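Long-range contact in probable chitinase A (Chromobacterium violaceum, PDB 4TX8), which probably hydrolyses chitin as a family 18 endochitinase and carries a carbohydrate-binding module beside its calcium-binding TIM barrel: residues A313-E325 with G380-R392. Sequence-based numbering, arbitrary orientation.
Sequences ADMLVGGSKMLIE and GSVKPAQAYPAFR
On the outer wall of the GH18 TIM barrel, helix 313-325 carries along its flank the irregular loop 380-392 that leads into barrel strand 393-397, a case of a loop held by polar grips alternating with apolar contacts along the helix. Near the helix start, the carboxylate of Asp314 takes Val382 N on OD1 (3.1 Å) and Ser381 OG on OD2 (2.7 Å), both donors standing well above its plane. A water bridges Asp314 OD1, Gly380 N and Val382 O. One turn on, Val317 CG1 meets Val382 CG1 at 3.9 Å. Lys321 lays CD against Pro384 CA, 3.7 Å away, and a bend at chi3 (62°) then turns the chain's end so that NZ donates to Lys383 O at 2.7 Å from above the carbonyl plane, while Tyr303 supplies a cation-pi partner. Ile324 CD1 sits over one face of the Tyr388 ring, 4.0 Å from its centroid, as a CH-pi contact; Gln386 O covers the opposite face. Ile324 CD1 also lies at the edge of the Phe391 ring, 4.1 Å from Phe391 CD1. Side-chain acceptor and ammonium donor thus satisfy main-chain groups of an irregular loop, and the Tyr388 ring is clamped between a methyl and a carbonyl oxygen.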
loop_
_atom_site.group_PDB
_atom_site.type_symbol
_atom_site.label_atom_id
_atom_site.label_comp_id
_atom_site.label_asym_id
_atom_site.label_seq_id
_atom_site.Cartn_x
_atom_site.Cartn_y
_atom_site.Cartn_z
ATOM N N ALA A 313 -17.764 -2.952 1.533
ATOM C CA ALA A 313 -17.149 -4.266 1.481
ATOM C C ALA A 313 -17.383 -4.911 0.124
ATOM O O ALA A 313 -16.496 -5.568 -0.414
ATOM C CB ALA A 313 -17.698 -5.146 2.584
ATOM N N ASP A 314 -18.584 -4.726 -0.416
ATOM C CA ASP A 314 -18.925 -5.248 -1.734
ATOM C C ASP A 314 -17.920 -4.808 -2.802
ATOM O O ASP A 314 -17.493 -5.620 -3.634
ATOM C CB ASP A 314 -20.333 -4.807 -2.141
ATOM C CG ASP A 314 -21.427 -5.725 -1.605
ATOM O OD1 ASP A 314 -21.128 -6.871 -1.198
ATOM O OD2 ASP A 314 -22.600 -5.291 -1.612
ATOM N N MET A 315 -17.540 -3.531 -2.776
ATOM C CA MET A 315 -16.578 -3.017 -3.749
ATOM C C MET A 315 -15.226 -3.694 -3.583
ATOM O O MET A 315 -14.563 -4.034 -4.558
ATOM C CB MET A 315 -16.435 -1.497 -3.618
ATOM C CG MET A 315 -15.391 -0.866 -4.540
ATOM S SD MET A 315 -15.435 0.922 -4.621
ATOM C CE MET A 315 -14.016 1.269 -5.628
ATOM N N LEU A 316 -14.827 -3.897 -2.336
ATOM C CA LEU A 316 -13.572 -4.578 -2.056
ATOM C C LEU A 316 -13.637 -6.026 -2.533
ATOM O O LEU A 316 -12.705 -6.530 -3.158
ATOM C CB LEU A 316 -13.244 -4.527 -0.565
ATOM C CG LEU A 316 -13.141 -3.133 0.054
ATOM C CD1 LEU A 316 -12.780 -3.243 1.525
ATOM C CD2 LEU A 316 -12.125 -2.277 -0.692
ATOM N N VAL A 317 -14.750 -6.689 -2.242
ATOM C CA VAL A 317 -14.938 -8.072 -2.661
ATOM C C VAL A 317 -15.038 -8.146 -4.181
ATOM O O VAL A 317 -14.414 -9.002 -4.814
ATOM C CB VAL A 317 -16.196 -8.693 -2.020
ATOM C CG1 VAL A 317 -16.440 -10.098 -2.560
ATOM C CG2 VAL A 317 -16.056 -8.722 -0.505
ATOM N N GLY A 318 -15.815 -7.234 -4.762
ATOM C CA GLY A 318 -16.021 -7.194 -6.199
ATOM C C GLY A 318 -14.751 -6.919 -6.984
ATOM O O GLY A 318 -14.468 -7.598 -7.971
ATOM N N GLY A 319 -13.989 -5.920 -6.548
ATOM C CA GLY A 319 -12.725 -5.593 -7.185
ATOM C C GLY A 319 -11.778 -6.779 -7.148
ATOM O O GLY A 319 -11.090 -7.076 -8.126
ATOM N N SER A 320 -11.759 -7.470 -6.014
ATOM C CA SER A 320 -10.891 -8.625 -5.844
ATOM C C SER A 320 -11.353 -9.806 -6.698
ATOM O O SER A 320 -10.529 -10.524 -7.261
ATOM C CB SER A 320 -10.823 -9.020 -4.368
ATOM O OG SER A 320 -10.339 -7.938 -3.586
ATOM N N LYS A 321 -12.665 -10.000 -6.803
ATOM C CA LYS A 321 -13.210 -11.058 -7.652
ATOM C C LYS A 321 -12.803 -10.868 -9.106
ATOM O O LYS A 321 -12.405 -11.821 -9.768
ATOM C CB LYS A 321 -14.735 -11.114 -7.556
ATOM C CG LYS A 321 -15.256 -11.881 -6.358
ATOM C CD LYS A 321 -16.774 -11.900 -6.343
ATOM C CE LYS A 321 -17.328 -12.599 -7.572
ATOM N NZ LYS A 321 -18.814 -12.645 -7.551
ATOM N N MET A 322 -12.897 -9.638 -9.597
ATOM C CA MET A 322 -12.546 -9.352 -10.985
ATOM C C MET A 322 -11.103 -9.746 -11.290
ATOM O O MET A 322 -10.813 -10.289 -12.356
ATOM C CB MET A 322 -12.772 -7.873 -11.303
ATOM C CG MET A 322 -14.239 -7.472 -11.316
ATOM S SD MET A 322 -14.500 -5.747 -11.756
ATOM C CE MET A 322 -13.873 -5.725 -13.437
ATOM N N LEU A 323 -10.205 -9.494 -10.343
ATOM C CA LEU A 323 -8.794 -9.817 -10.534
ATOM C C LEU A 323 -8.536 -11.319 -10.472
ATOM O O LEU A 323 -7.609 -11.821 -11.104
ATOM C CB LEU A 323 -7.938 -9.094 -9.495
ATOM C CG LEU A 323 -7.709 -7.608 -9.780
ATOM C CD1 LEU A 323 -7.096 -6.913 -8.579
ATOM C CD2 LEU A 323 -6.821 -7.440 -11.004
ATOM N N ILE A 324 -9.364 -12.037 -9.720
ATOM C CA ILE A 324 -9.180 -13.477 -9.565
ATOM C C ILE A 324 -9.912 -14.283 -10.639
ATOM O O ILE A 324 -9.343 -15.215 -11.209
ATOM C CB ILE A 324 -9.631 -13.947 -8.166
ATOM C CG1 ILE A 324 -8.805 -13.237 -7.087
ATOM C CG2 ILE A 324 -9.493 -15.459 -8.034
ATOM C CD1 ILE A 324 -9.262 -13.520 -5.672
ATOM N N GLU A 325 -11.163 -13.928 -10.926
ATOM C CA GLU A 325 -11.941 -14.666 -11.926
ATOM C C GLU A 325 -11.576 -14.251 -13.344
ATOM O O GLU A 325 -11.663 -15.046 -14.279
ATOM C CB GLU A 325 -13.449 -14.459 -11.736
ATOM C CG GLU A 325 -13.928 -14.327 -10.307
ATOM C CD GLU A 325 -14.105 -15.649 -9.607
ATOM O OE1 GLU A 325 -13.592 -16.673 -10.106
ATOM O OE2 GLU A 325 -14.765 -15.656 -8.545
ATOM N N GLY A 380 -22.022 -9.513 1.505
ATOM C CA GLY A 380 -23.126 -8.627 1.191
ATOM C C GLY A 380 -23.852 -9.128 -0.040
ATOM O O GLY A 380 -24.147 -10.316 -0.151
ATOM N N SER A 381 -24.136 -8.229 -0.975
ATOM C CA SER A 381 -24.831 -8.613 -2.199
ATOM C C SER A 381 -23.852 -9.169 -3.230
ATOM O O SER A 381 -24.255 -9.666 -4.283
ATOM C CB SER A 381 -25.599 -7.422 -2.777
ATOM O OG SER A 381 -24.749 -6.304 -2.953
ATOM N N VAL A 382 -22.563 -9.086 -2.917
ATOM C CA VAL A 382 -21.521 -9.601 -3.799
ATOM C C VAL A 382 -20.815 -10.790 -3.152
ATOM O O VAL A 382 -20.241 -10.673 -2.069
ATOM C CB VAL A 382 -20.490 -8.507 -4.150
ATOM C CG1 VAL A 382 -19.342 -9.092 -4.961
ATOM C CG2 VAL A 382 -21.165 -7.373 -4.910
ATOM N N LYS A 383 -20.863 -11.931 -3.831
ATOM C CA LYS A 383 -20.363 -13.188 -3.284
ATOM C C LYS A 383 -19.419 -13.881 -4.262
ATOM O O LYS A 383 -19.737 -14.010 -5.443
ATOM C CB LYS A 383 -21.535 -14.116 -2.949
ATOM C CG LYS A 383 -21.424 -14.837 -1.618
ATOM C CD LYS A 383 -22.441 -15.966 -1.529
ATOM C CE LYS A 383 -22.655 -16.413 -0.091
ATOM N NZ LYS A 383 -23.507 -17.635 -0.003
ATOM N N PRO A 384 -18.253 -14.330 -3.774
ATOM C CA PRO A 384 -17.339 -15.113 -4.615
ATOM C C PRO A 384 -17.991 -16.410 -5.083
ATOM O O PRO A 384 -18.857 -16.938 -4.383
ATOM C CB PRO A 384 -16.157 -15.404 -3.683
ATOM C CG PRO A 384 -16.250 -14.385 -2.606
ATOM C CD PRO A 384 -17.706 -14.097 -2.428
ATOM N N ALA A 385 -17.593 -16.908 -6.251
ATOM C CA ALA A 385 -18.124 -18.170 -6.759
ATOM C C ALA A 385 -17.705 -19.308 -5.836
ATOM O O ALA A 385 -18.522 -20.137 -5.436
ATOM C CB ALA A 385 -17.644 -18.424 -8.175
ATOM N N GLN A 386 -16.420 -19.332 -5.505
ATOM C CA GLN A 386 -15.895 -20.259 -4.514
ATOM C C GLN A 386 -15.063 -19.485 -3.501
ATOM O O GLN A 386 -14.646 -18.358 -3.764
ATOM C CB GLN A 386 -15.057 -21.353 -5.176
ATOM C CG GLN A 386 -14.018 -20.834 -6.161
ATOM C CD GLN A 386 -13.013 -21.900 -6.563
ATOM O OE1 GLN A 386 -12.620 -22.737 -5.750
ATOM N NE2 GLN A 386 -12.594 -21.874 -7.823
ATOM N N ALA A 387 -14.830 -20.086 -2.341
ATOM C CA ALA A 387 -14.016 -19.456 -1.314
ATOM C C ALA A 387 -12.565 -19.367 -1.766
ATOM O O ALA A 387 -12.090 -20.216 -2.521
ATOM C CB ALA A 387 -14.124 -20.222 -0.006
ATOM N N TYR A 388 -11.870 -18.325 -1.317
ATOM C CA TYR A 388 -10.442 -18.187 -1.579
ATOM C C TYR A 388 -9.664 -18.201 -0.274
ATOM O O TYR A 388 -9.328 -17.141 0.260
ATOM C CB TYR A 388 -10.138 -16.897 -2.339
ATOM C CG TYR A 388 -11.011 -16.659 -3.544
ATOM C CD1 TYR A 388 -10.975 -17.517 -4.636
ATOM C CD2 TYR A 388 -11.860 -15.564 -3.597
ATOM C CE1 TYR A 388 -11.770 -17.294 -5.739
ATOM C CE2 TYR A 388 -12.655 -15.334 -4.694
ATOM C CZ TYR A 388 -12.606 -16.199 -5.760
ATOM O OH TYR A 388 -13.403 -15.963 -6.849
ATOM N N PRO A 389 -9.369 -19.402 0.245
ATOM C CA PRO A 389 -8.651 -19.514 1.519
ATOM C C PRO A 389 -7.249 -18.901 1.481
ATOM O O PRO A 389 -6.701 -18.590 2.539
ATOM C CB PRO A 389 -8.583 -21.031 1.756
ATOM C CG PRO A 389 -8.834 -21.655 0.416
ATOM C CD PRO A 389 -9.748 -20.718 -0.302
ATOM N N ALA A 390 -6.688 -18.713 0.289
ATOM C CA ALA A 390 -5.343 -18.159 0.168
ATOM C C ALA A 390 -5.324 -16.695 -0.283
ATOM O O ALA A 390 -4.284 -16.204 -0.721
ATOM C CB ALA A 390 -4.514 -19.006 -0.789
ATOM N N PHE A 391 -6.458 -16.004 -0.180
ATOM C CA PHE A 391 -6.507 -14.573 -0.490
ATOM C C PHE A 391 -5.441 -13.839 0.323
ATOM O O PHE A 391 -5.343 -14.034 1.533
ATOM C CB PHE A 391 -7.897 -13.995 -0.205
ATOM C CG PHE A 391 -8.050 -12.558 -0.617
ATOM C CD1 PHE A 391 -8.274 -12.225 -1.943
ATOM C CD2 PHE A 391 -7.960 -11.539 0.319
ATOM C CE1 PHE A 391 -8.406 -10.900 -2.329
ATOM C CE2 PHE A 391 -8.093 -10.211 -0.059
ATOM C CZ PHE A 391 -8.316 -9.893 -1.384
ATOM N N ARG A 392 -4.637 -13.014 -0.345
ATOM C CA ARG A 392 -3.417 -12.481 0.264
ATOM C C ARG A 392 -3.675 -11.479 1.393
ATOM O O ARG A 392 -2.993 -11.515 2.415
ATOM C CB ARG A 392 -2.524 -11.837 -0.800
ATOM C CG ARG A 392 -1.170 -11.370 -0.267
ATOM C CD ARG A 392 -0.349 -12.527 0.313
ATOM N NE ARG A 392 0.166 -13.418 -0.727
ATOM C CZ ARG A 392 1.108 -14.336 -0.533
ATOM N NH1 ARG A 392 1.650 -14.495 0.668
ATOM N NH2 ARG A 392 1.515 -15.098 -1.540
HETATM O O HOH W 1 -19.381 -8.991 0.355
HETATM O O HOH W 2 -11.878 -19.090 -9.159
#